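Local structure of stage II sporulation E family protein (Thermanaerovibrio acidaminovorans, 3RNR) at residues B[159-164]-B[204-209]; B[74-79]-B[87-92]; B[10-15]-B[35-40]. The protein is of unknown function but belongs to the protein phosphatase 2C family, so it probably acts as a cytosolic serine/threonine phosphatase. All coordinates share one frame; numbering follows the deposited sequence.

Interaction 1. Residues B[159-164]-B[204-209]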
ATOM      1  N   GLY B 159       4.270 -17.650   0.388  1.00 30.40           N
ATOM      2  CA  GLY B 159       4.326 -16.209   0.262  1.00 31.13           C
ATOM      3  C   GLY B 159       5.657 -15.598   0.625  1.00 34.25           C
ATOM      4  O   GLY B 159       6.687 -16.279   0.658  1.00 29.03           O
ATOM      5  N   VAL B 160       5.634 -14.290   0.867  1.00 27.11           N
ATOM      6  CA  VAL B 160       6.844 -13.551   1.172  1.00 25.11           C
ATOM      7  C   VAL B 160       6.551 -12.543   2.284  1.00 26.17           C
ATOM      8  O   VAL B 160       5.446 -11.983   2.367  1.00 23.21           O
ATOM      9  CB  VAL B 160       7.383 -12.839  -0.094  1.00 24.54           C
ATOM     10  CG1 VAL B 160       6.318 -11.899  -0.681  1.00 23.88           C
ATOM     11  CG2 VAL B 160       8.698 -12.088   0.206  1.00 22.39           C
ATOM     12  N   LEU B 161       7.548 -12.332   3.138  1.00 24.67           N
ATOM     13  CA  LEU B 161       7.450 -11.367   4.225  1.00 24.65           C
ATOM     14  C   LEU B 161       8.643 -10.423   4.162  1.00 24.33           C
ATOM     15  O   LEU B 161       9.784 -10.874   4.037  1.00 22.78           O
ATOM     16  CB  LEU B 161       7.416 -12.094   5.572  1.00 24.72           C
ATOM     17  CG  LEU B 161       7.503 -11.222   6.831  1.00 33.85           C
ATOM     18  CD1 LEU B 161       6.143 -10.692   7.156  1.00 34.85           C
ATOM     19  CD2 LEU B 161       8.046 -12.020   8.000  1.00 38.51           C
ATOM     20  N   VAL B 162       8.374  -9.120   4.209  1.00 22.90           N
ATOM     21  CA  VAL B 162       9.430  -8.128   4.322  1.00 23.79           C
ATOM     22  C   VAL B 162       9.369  -7.447   5.703  1.00 26.69           C
ATOM     23  O   VAL B 162       8.285  -7.212   6.250  1.00 23.63           O
ATOM     24  CB  VAL B 162       9.413  -7.104   3.161  1.00 24.20           C
ATOM     25  CG1 VAL B 162       9.720  -7.804   1.813  1.00 21.56           C
ATOM     26  CG2 VAL B 162       8.070  -6.378   3.082  1.00 24.06           C
ATOM     27  N   VAL B 163      10.539  -7.127   6.246  1.00 23.37           N
ATOM     28  CA  VAL B 163      10.676  -6.718   7.644  1.00 26.73           C
ATOM     29  C   VAL B 163      11.612  -5.529   7.777  1.00 32.96           C
ATOM     30  O   VAL B 163      12.703  -5.560   7.209  1.00 24.28           O
ATOM     31  CB  VAL B 163      11.358  -7.829   8.457  1.00 30.22           C
ATOM     32  CG1 VAL B 163      11.325  -7.494   9.940  1.00 35.00           C
ATOM     33  CG2 VAL B 163      10.708  -9.154   8.194  1.00 36.21           C
ATOM     34  N   SER B 164      11.184  -4.487   8.495  1.00 25.36           N
ATOM     35  CA  SER B 164      12.083  -3.412   8.930  1.00 26.10           C
ATOM     36  C   SER B 164      12.035  -3.317  10.443  1.00 30.31           C
ATOM     37  O   SER B 164      10.990  -3.032  11.029  1.00 30.31           O
ATOM     38  CB  SER B 164      11.624  -2.085   8.330  1.00 29.27           C
ATOM     39  OG  SER B 164      12.362  -1.001   8.861  1.00 31.59           O
ATOM     40  N   ALA B 204       8.990  -4.732  15.144  1.00 33.47           N
ATOM     41  CA  ALA B 204       9.236  -4.732  13.702  1.00 30.06           C
ATOM     42  C   ALA B 204       8.057  -4.239  12.876  1.00 39.38           C
ATOM     43  O   ALA B 204       6.906  -4.459  13.234  1.00 35.07           O
ATOM     44  CB  ALA B 204       9.641  -6.134  13.228  1.00 31.71           C
ATOM     45  N   THR B 205       8.355  -3.586  11.756  1.00 27.52           N
ATOM     46  CA  THR B 205       7.329  -3.249  10.778  1.00 26.68           C
ATOM     47  C   THR B 205       7.305  -4.365   9.746  1.00 30.90           C
ATOM     48  O   THR B 205       8.362  -4.791   9.274  1.00 26.92           O
ATOM     49  CB  THR B 205       7.616  -1.874  10.111  1.00 33.06           C
ATOM     50  OG1 THR B 205       7.509  -0.838  11.098  1.00 33.37           O
ATOM     51  CG2 THR B 205       6.615  -1.582   9.015  1.00 31.36           C
ATOM     52  N   LEU B 206       6.105  -4.848   9.412  1.00 28.75           N
ATOM     53  CA  LEU B 206       5.950  -6.058   8.610  1.00 27.92           C
ATOM     54  C   LEU B 206       4.976  -5.836   7.478  1.00 25.29           C
ATOM     55  O   LEU B 206       3.975  -5.130   7.642  1.00 25.21           O
ATOM     56  CB  LEU B 206       5.407  -7.211   9.471  1.00 28.60           C
ATOM     57  CG  LEU B 206       6.187  -7.688  10.692  1.00 36.08           C
ATOM     58  CD1 LEU B 206       5.432  -8.825  11.373  1.00 35.61           C
ATOM     59  CD2 LEU B 206       7.603  -8.131  10.298  1.00 27.30           C
ATOM     60  N   ALA B 207       5.268  -6.443   6.333  1.00 23.94           N
ATOM     61  CA  ALA B 207       4.318  -6.496   5.235  1.00 25.55           C
ATOM     62  C   ALA B 207       4.493  -7.836   4.553  1.00 26.89           C
ATOM     63  O   ALA B 207       5.608  -8.369   4.469  1.00 25.02           O
ATOM     64  CB  ALA B 207       4.541  -5.360   4.247  1.00 22.24           C
ATOM     65  N   LEU B 208       3.396  -8.394   4.063  1.00 23.44           N
ATOM     66  CA  LEU B 208       3.485  -9.724   3.488  1.00 24.75           C
ATOM     67  C   LEU B 208       2.505  -9.966   2.363  1.00 23.56           C
ATOM     68  O   LEU B 208       1.449  -9.335   2.287  1.00 25.66           O
ATOM     69  CB  LEU B 208       3.321 -10.785   4.574  1.00 28.36           C
ATOM     70  CG  LEU B 208       2.002 -10.765   5.314  1.00 36.39           C
ATOM     71  CD1 LEU B 208       1.083 -11.836   4.747  1.00 40.30           C
ATOM     72  CD2 LEU B 208       2.259 -11.006   6.800  1.00 42.93           C
ATOM     73  N   VAL B 209       2.837 -10.904   1.495  1.00 24.81           N
ATOM     74  CA  VAL B 209       1.944 -11.369   0.452  1.00 26.36           C
ATOM     75  C   VAL B 209       1.813 -12.878   0.518  1.00 29.12           C
ATOM     76  O   VAL B 209       2.778 -13.542   0.707  1.00 29.05           O
ATOM     77  CB  VAL B 209       2.409 -10.990  -0.928  1.00 25.82           C
ATOM     78  CG1 VAL B 209       1.440 -11.509  -1.977  1.00 29.94           C
ATOM     79  CG2 VAL B 209       2.612  -9.528  -1.049  1.00 22.60           C
TER
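Leu161 lays its CD1 methyl over the side chain of Leu208, 3.8 Å from Leu208 CB. With CG anti to the backbone N (chi1 172°), the side chain leans over the partner strand, and the same CD1 also approaches Leu206 CB. Further along this face, Val163 and Leu206 lie side by side and point the same way. Leu206 CD2 sits against both Val163 methyls, 3.8 Å from Val163 CG1. Ala204 CB touches that same CG1 and closes this end of the row.

The other face carries Val160, Val162, Ala207 and Val209, with Ser164 and Thr205 at its end. Val162 CG2 meets Ala207 CB at 3.9 Å, and Val160 CG1 meets Val209 CB at 4.0 Å. Six backbone hydrogen bonds hold the two antiparallel strands in register. Val162 N points at Ala207 O over 2.9 Å, with an N-H...O angle of 168°. Thr205 N to Ser164 O is 2.8 Å. The hydroxyls of this last pair look elsewhere: Ser164 OG bonds to Asp17, and Thr205 OG1 to Arg169 and Asp174.

Both strands are internal to the mixed sheet, with strand 95-100 beside 159-164 and strand 176-181 beside 205-210. The valine-alanine face packs on strands 10-18 and 72-80 of the facing sheet. Leu206 also touches Arg182 of the second subunit.

Interaction 2. Residues B[74-79]-B[87-92]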
HETATM    1  N   MSE B  74      15.002  -0.154   2.712  1.00 23.03           N
HETATM    2  CA  MSE B  74      13.710  -0.705   2.308  1.00 25.33           C
HETATM    3  C   MSE B  74      13.837  -2.150   1.851  1.00 26.47           C
HETATM    4  O   MSE B  74      14.922  -2.602   1.500  1.00 22.53           O
HETATM    5  CB  MSE B  74      13.122   0.150   1.179  1.00 22.07           C
HETATM    6  CG  MSE B  74      13.906   0.067  -0.125  1.00 22.66           C
HETATM    7 SE   MSE B  74      13.138   1.183  -1.518  0.78 30.54          SE
HETATM    8  CE  MSE B  74      11.468   0.214  -1.773  1.00 37.13           C
ATOM      9  N   ALA B  75      12.721  -2.870   1.858  1.00 20.53           N
ATOM     10  CA  ALA B  75      12.672  -4.181   1.241  1.00 20.21           C
ATOM     11  C   ALA B  75      11.331  -4.281   0.532  1.00 24.71           C
ATOM     12  O   ALA B  75      10.323  -3.784   1.036  1.00 22.45           O
ATOM     13  CB  ALA B  75      12.812  -5.283   2.292  1.00 19.87           C
ATOM     14  N   VAL B  76      11.322  -4.920  -0.628  1.00 23.38           N
ATOM     15  CA  VAL B  76      10.112  -4.981  -1.445  1.00 23.71           C
ATOM     16  C   VAL B  76      10.010  -6.339  -2.143  1.00 23.96           C
ATOM     17  O   VAL B  76      11.028  -6.941  -2.516  1.00 23.29           O
ATOM     18  CB  VAL B  76      10.089  -3.819  -2.464  1.00 24.94           C
ATOM     19  CG1 VAL B  76      11.421  -3.713  -3.177  1.00 33.60           C
ATOM     20  CG2 VAL B  76       8.956  -3.999  -3.459  1.00 26.91           C
ATOM     21  N   ALA B  77       8.792  -6.835  -2.307  1.00 23.36           N
ATOM     22  CA  ALA B  77       8.608  -8.088  -3.015  1.00 23.44           C
ATOM     23  C   ALA B  77       7.290  -8.040  -3.782  1.00 25.16           C
ATOM     24  O   ALA B  77       6.396  -7.258  -3.455  1.00 24.28           O
ATOM     25  CB  ALA B  77       8.643  -9.259  -2.040  1.00 20.49           C
ATOM     26  N   ALA B  78       7.187  -8.844  -4.832  1.00 24.45           N
ATOM     27  CA  ALA B  78       5.954  -8.883  -5.603  1.00 26.45           C
ATOM     28  C   ALA B  78       5.739 -10.306  -6.061  1.00 33.87           C
ATOM     29  O   ALA B  78       6.690 -10.975  -6.455  1.00 27.62           O
ATOM     30  CB  ALA B  78       6.040  -7.965  -6.787  1.00 25.27           C
ATOM     31  N   VAL B  79       4.495 -10.767  -6.000  1.00 29.45           N
ATOM     32  CA  VAL B  79       4.162 -12.095  -6.481  1.00 27.87           C
ATOM     33  C   VAL B  79       3.300 -11.949  -7.722  1.00 34.34           C
ATOM     34  O   VAL B  79       2.298 -11.246  -7.701  1.00 34.09           O
ATOM     35  CB  VAL B  79       3.390 -12.892  -5.424  1.00 30.61           C
ATOM     36  CG1 VAL B  79       2.919 -14.236  -5.998  1.00 34.99           C
ATOM     37  CG2 VAL B  79       4.259 -13.092  -4.183  1.00 27.53           C
ATOM     38  N   GLU B  87       9.375 -12.191  -6.983  1.00 25.80           N
ATOM     39  CA  GLU B  87      10.618 -11.422  -7.074  1.00 24.04           C
ATOM     40  C   GLU B  87      10.743 -10.524  -5.844  1.00 24.93           C
ATOM     41  O   GLU B  87       9.742 -10.207  -5.205  1.00 24.61           O
ATOM     42  CB  GLU B  87      10.648 -10.550  -8.334  1.00 24.38           C
ATOM     43  CG  GLU B  87      10.646 -11.356  -9.641  1.00 27.54           C
ATOM     44  CD  GLU B  87      11.014 -10.488 -10.821  1.00 33.19           C
ATOM     45  OE1 GLU B  87      10.262  -9.539 -11.143  1.00 37.24           O
ATOM     46  OE2 GLU B  87      12.083 -10.727 -11.392  1.00 30.34           O
ATOM     47  N   TRP B  88      11.961 -10.099  -5.523  1.00 23.62           N
ATOM     48  CA  TRP B  88      12.152  -9.242  -4.355  1.00 25.53           C
ATOM     49  C   TRP B  88      13.418  -8.410  -4.501  1.00 28.64           C
ATOM     50  O   TRP B  88      14.286  -8.708  -5.339  1.00 21.22           O
ATOM     51  CB  TRP B  88      12.193 -10.066  -3.055  1.00 23.09           C
ATOM     52  CG  TRP B  88      13.251 -11.148  -3.074  1.00 21.46           C
ATOM     53  CD1 TRP B  88      13.082 -12.453  -3.442  1.00 23.58           C
ATOM     54  CD2 TRP B  88      14.634 -11.006  -2.717  1.00 25.62           C
ATOM     55  NE1 TRP B  88      14.280 -13.129  -3.351  1.00 27.54           N
ATOM     56  CE2 TRP B  88      15.249 -12.260  -2.918  1.00 25.17           C
ATOM     57  CE3 TRP B  88      15.418  -9.928  -2.272  1.00 25.48           C
ATOM     58  CZ2 TRP B  88      16.608 -12.480  -2.667  1.00 25.53           C
ATOM     59  CZ3 TRP B  88      16.774 -10.143  -2.031  1.00 26.34           C
ATOM     60  CH2 TRP B  88      17.355 -11.410  -2.231  1.00 26.19           C
ATOM     61  N   ALA B  89      13.512  -7.345  -3.710  1.00 24.02           N
ATOM     62  CA  ALA B  89      14.727  -6.541  -3.680  1.00 27.39           C
ATOM     63  C   ALA B  89      14.829  -5.827  -2.342  1.00 24.47           C
ATOM     64  O   ALA B  89      13.808  -5.545  -1.701  1.00 26.10           O
ATOM     65  CB  ALA B  89      14.748  -5.553  -4.835  1.00 24.34           C
ATOM     66  N   SER B  90      16.051  -5.536  -1.910  1.00 26.16           N
ATOM     67  CA  SER B  90      16.212  -4.818  -0.648  1.00 22.71           C
ATOM     68  C   SER B  90      17.503  -4.028  -0.624  1.00 25.96           C
ATOM     69  O   SER B  90      18.465  -4.360  -1.320  1.00 24.55           O
ATOM     70  CB  SER B  90      16.114  -5.770   0.550  1.00 22.33           C
ATOM     71  OG  SER B  90      17.245  -6.605   0.653  1.00 26.57           O
ATOM     72  N   VAL B  91      17.506  -2.957   0.156  1.00 23.72           N
ATOM     73  CA  VAL B  91      18.694  -2.133   0.298  1.00 22.95           C
ATOM     74  C   VAL B  91      18.824  -1.741   1.757  1.00 26.33           C
ATOM     75  O   VAL B  91      17.886  -1.177   2.348  1.00 27.41           O
ATOM     76  CB  VAL B  91      18.609  -0.857  -0.573  1.00 25.84           C
ATOM     77  CG1 VAL B  91      19.815   0.044  -0.328  1.00 25.49           C
ATOM     78  CG2 VAL B  91      18.515  -1.214  -2.072  1.00 23.82           C
ATOM     79  N   GLY B  92      19.996  -1.958   2.328  1.00 24.90           N
ATOM     80  CA  GLY B  92      20.166  -1.718   3.749  1.00 26.62           C
ATOM     81  C   GLY B  92      19.892  -2.924   4.628  1.00 27.85           C
ATOM     82  O   GLY B  92      20.333  -4.039   4.332  1.00 25.35           O
TER
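Strands 74-79 and 87-91 run antiparallel, 175° between their directions and 4.6 Å apart at closest approach, joined by six backbone hydrogen bonds from Met74-Val91 to Ala78-Glu87. The middle pair is the shortest: Val76 N to Ala89 O and Ala89 N to Val76 O are both 2.8 Å. In the non-hydrogen-bonded pairs it is beta carbons that meet. Ala77 CB lies 3.8 Å from Trp88 CB, and Ala75 CB lies 3.8 Å from Ser90 CB. Of the Trp88 side chain, only CB stays at the contact, 3.4 Å from Val76 O. With CG between the backbone N and the carbonyl carbon (chi1 56°), its indole leads away from strand 74-79 and packs on Leu107 and Ser108.

On the other face, Val76 CG1 leans over the neighbouring peptide, 3.4 Å from Ala89 O and 4.1 Å from Ala89 CB. Met74, a selenomethionine, and Val91 share this face with Val76 and pack against helix 46-63. Strand 10-18 flanks the pair beside 74-79, and strand 146-153 beside 87-91. The arrangement is a beta hairpin in the middle of the antiparallel sheet, with one face under a helix and the other turned inward, as in the alpha-beta-beta-alpha sandwich of PP2C phosphatases.

Interaction 3. Residues B[10-15]-B[35-40]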
ATOM      1  N   LYS B  10       0.083  -8.442 -10.336  1.00 36.13           N
ATOM      2  CA  LYS B  10       0.886  -8.643  -9.133  1.00 38.96           C
ATOM      3  C   LYS B  10       0.253  -8.208  -7.813  1.00 32.16           C
ATOM      4  O   LYS B  10      -0.537  -7.271  -7.761  1.00 34.91           O
ATOM      5  CB  LYS B  10       2.236  -7.945  -9.302  1.00 43.26           C
ATOM      6  CG  LYS B  10       3.056  -8.485 -10.473  1.00 47.99           C
ATOM      7  CD  LYS B  10       4.422  -7.833 -10.548  1.00 44.43           C
ATOM      8  CE  LYS B  10       5.172  -8.310 -11.776  1.00 49.84           C
ATOM      9  NZ  LYS B  10       6.293  -7.400 -12.114  1.00 44.27           N
ATOM     10  N   ALA B  11       0.624  -8.907  -6.747  1.00 26.16           N
ATOM     11  CA  ALA B  11       0.358  -8.440  -5.394  1.00 27.48           C
ATOM     12  C   ALA B  11       1.734  -8.168  -4.795  1.00 31.50           C
ATOM     13  O   ALA B  11       2.637  -8.995  -4.929  1.00 30.43           O
ATOM     14  CB  ALA B  11      -0.353  -9.495  -4.598  1.00 25.73           C
ATOM     15  N   TYR B  12       1.899  -7.022  -4.147  1.00 25.92           N
ATOM     16  CA  TYR B  12       3.226  -6.603  -3.694  1.00 21.48           C
ATOM     17  C   TYR B  12       3.203  -6.165  -2.249  1.00 23.51           C
ATOM     18  O   TYR B  12       2.141  -5.866  -1.696  1.00 25.97           O
ATOM     19  CB  TYR B  12       3.747  -5.453  -4.565  1.00 21.46           C
ATOM     20  CG  TYR B  12       2.886  -4.207  -4.494  1.00 24.08           C
ATOM     21  CD1 TYR B  12       3.009  -3.305  -3.437  1.00 26.23           C
ATOM     22  CD2 TYR B  12       1.938  -3.946  -5.467  1.00 26.49           C
ATOM     23  CE1 TYR B  12       2.214  -2.164  -3.375  1.00 24.19           C
ATOM     24  CE2 TYR B  12       1.146  -2.815  -5.412  1.00 28.39           C
ATOM     25  CZ  TYR B  12       1.281  -1.938  -4.363  1.00 32.01           C
ATOM     26  OH  TYR B  12       0.480  -0.820  -4.319  1.00 27.83           O
ATOM     27  N   CYS B  13       4.388  -6.103  -1.650  1.00 21.30           N
ATOM     28  CA  CYS B  13       4.537  -5.621  -0.283  1.00 19.81           C
ATOM     29  C   CYS B  13       5.833  -4.835  -0.183  1.00 26.33           C
ATOM     30  O   CYS B  13       6.801  -5.120  -0.888  1.00 24.30           O
ATOM     31  CB  CYS B  13       4.559  -6.786   0.707  1.00 22.35           C
ATOM     32  SG  CYS B  13       5.815  -8.087   0.384  1.00 25.35           S
ATOM     33  N   VAL B  14       5.844  -3.825   0.676  1.00 25.87           N
ATOM     34  CA  VAL B  14       7.038  -3.022   0.842  1.00 20.57           C
ATOM     35  C   VAL B  14       7.116  -2.494   2.272  1.00 23.02           C
ATOM     36  O   VAL B  14       6.088  -2.206   2.888  1.00 23.50           O
ATOM     37  CB  VAL B  14       7.092  -1.869  -0.207  1.00 26.99           C
ATOM     38  CG1 VAL B  14       5.788  -1.121  -0.261  1.00 27.84           C
ATOM     39  CG2 VAL B  14       8.253  -0.906   0.097  1.00 34.26           C
ATOM     40  N   VAL B  15       8.333  -2.410   2.799  1.00 19.45           N
ATOM     41  CA  VAL B  15       8.592  -1.689   4.030  1.00 19.17           C
ATOM     42  C   VAL B  15       9.701  -0.697   3.759  1.00 27.92           C
ATOM     43  O   VAL B  15      10.646  -0.995   3.018  1.00 22.54           O
ATOM     44  CB  VAL B  15       9.007  -2.632   5.199  1.00 26.01           C
ATOM     45  CG1 VAL B  15       7.821  -3.513   5.631  1.00 25.14           C
ATOM     46  CG2 VAL B  15      10.232  -3.505   4.807  1.00 23.09           C
ATOM     47  N   ALA B  35       7.545   6.606  -4.322  1.00 21.74           N
ATOM     48  CA  ALA B  35       8.087   6.221  -5.623  1.00 25.56           C
ATOM     49  C   ALA B  35       7.959   4.700  -5.856  1.00 24.82           C
ATOM     50  O   ALA B  35       7.570   4.254  -6.938  1.00 27.22           O
ATOM     51  CB  ALA B  35       9.536   6.681  -5.771  1.00 24.66           C
ATOM     52  N   SER B  36       8.278   3.907  -4.843  0.53 23.67           N
ATOM     53  CA  SER B  36       8.224   2.453  -5.004  0.53 25.19           C
ATOM     54  C   SER B  36       6.807   1.954  -5.266  0.53 26.93           C
ATOM     55  O   SER B  36       6.603   1.067  -6.098  0.53 26.16           O
ATOM     56  CB  SER B  36       8.856   1.728  -3.805  0.53 22.46           C
ATOM     57  OG  SER B  36       8.158   1.998  -2.605  0.53 24.44           O
ATOM     58  N   VAL B  37       5.824   2.526  -4.569  1.00 25.91           N
ATOM     59  CA  VAL B  37       4.428   2.125  -4.767  1.00 22.54           C
ATOM     60  C   VAL B  37       3.895   2.513  -6.149  1.00 27.85           C
ATOM     61  O   VAL B  37       3.165   1.750  -6.776  1.00 28.75           O
ATOM     62  CB  VAL B  37       3.492   2.678  -3.639  1.00 25.88           C
ATOM     63  CG1 VAL B  37       2.019   2.523  -4.036  1.00 30.13           C
ATOM     64  CG2 VAL B  37       3.771   1.948  -2.328  1.00 23.14           C
ATOM     65  N   GLY B  38       4.263   3.695  -6.636  1.00 25.91           N
ATOM     66  CA  GLY B  38       3.901   4.074  -7.990  1.00 28.76           C
ATOM     67  C   GLY B  38       4.358   3.051  -9.019  1.00 34.67           C
ATOM     68  O   GLY B  38       3.618   2.698  -9.936  1.00 34.17           O
ATOM     69  N   VAL B  39       5.582   2.560  -8.864  1.00 26.35           N
ATOM     70  CA  VAL B  39       6.123   1.555  -9.778  1.00 26.99           C
ATOM     71  C   VAL B  39       5.388   0.222  -9.610  1.00 24.45           C
ATOM     72  O   VAL B  39       4.938  -0.378 -10.582  1.00 29.99           O
ATOM     73  CB  VAL B  39       7.642   1.337  -9.547  1.00 30.23           C
ATOM     74  CG1 VAL B  39       8.108   0.038 -10.204  1.00 26.09           C
ATOM     75  CG2 VAL B  39       8.439   2.526 -10.094  1.00 31.17           C
ATOM     76  N   LEU B  40       5.255  -0.229  -8.372  1.00 24.49           N
ATOM     77  CA  LEU B  40       4.610  -1.517  -8.091  1.00 26.48           C
ATOM     78  C   LEU B  40       3.159  -1.538  -8.559  1.00 32.82           C
ATOM     79  O   LEU B  40       2.689  -2.520  -9.138  1.00 36.44           O
ATOM     80  CB  LEU B  40       4.677  -1.828  -6.592  1.00 27.31           C
ATOM     81  CG  LEU B  40       6.115  -1.972  -6.087  1.00 25.76           C
ATOM     82  CD1 LEU B  40       6.158  -1.891  -4.564  1.00 25.97           C
ATOM     83  CD2 LEU B  40       6.705  -3.282  -6.602  1.00 27.01           C
TER
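This is an apolar helix-on-sheet contact, in which helix 35-40 packs on one face of strand 10-15 in the antiparallel sheet. The strand and helix segments run nearly antiparallel, at 172°, with axes 9.8 Å apart at closest approach. No hydrogen bond crosses between them.

Tyr12 and Leu40 carry most of the contact. Leu40 CB sits over the face of the Tyr12 ring, 3.6 Å from its centroid and 11° off the ring normal, which makes a CH-pi contact. Leu40 CD1 reaches back toward the root of the ring and comes within 3.6 Å of Tyr12 CD1. The ring can lie beneath the leucine because Tyr12 CG is placed between the backbone N and the carbonyl carbon (chi1 62°). At its far end, Tyr12 OH lies 3.7 Å from Val37 CG1, and the two side chains cross at about a right angle.

Val14, two residues on, points to the same face. Its CG1 lies 4.2 Å from Val37 CG2 and 4.4 Å from Leu40 CD1. In one of the two conformers of Ser36, OG lies 4.0 Å from Val14 CG2 and hydrogen-bonds to Ala32 O and Leu33 O of its own helix; the placing is therefore less certain.

Strands 2-7 and 72-80 flank 10-18: Val37 also touches Ala3, and Leu40 touches Val76. Helix 46-63 lies alongside helix 25-41, where Ser36 meets Ala49. The second subunit adjoins the contact too, with its Ala3 against Tyr12 and its Val37 against Val37.

In the fold
Following the chain, interaction 3 comes first and closes the loop from strand 10-18 to helix 25-41. Interaction 2 follows as the tight hairpin of strands 72-80 and 85-91. Interaction 1 comes last, joining two strands 40 residues apart through a connection that includes strand 176-181 and helix 186-193. The three loops are in series and neither nest nor cross. Interactions 2 and 3 share the antiparallel sheet, where 10-18 and 72-80 are neighbours. Interaction 1 belongs to the mixed sheet. The sheets meet in the core: Val160 and Val162 pack on Ala77 and Ala75, and Val209 on Ala11. Interactions 1 and 3 also touch the second subunit.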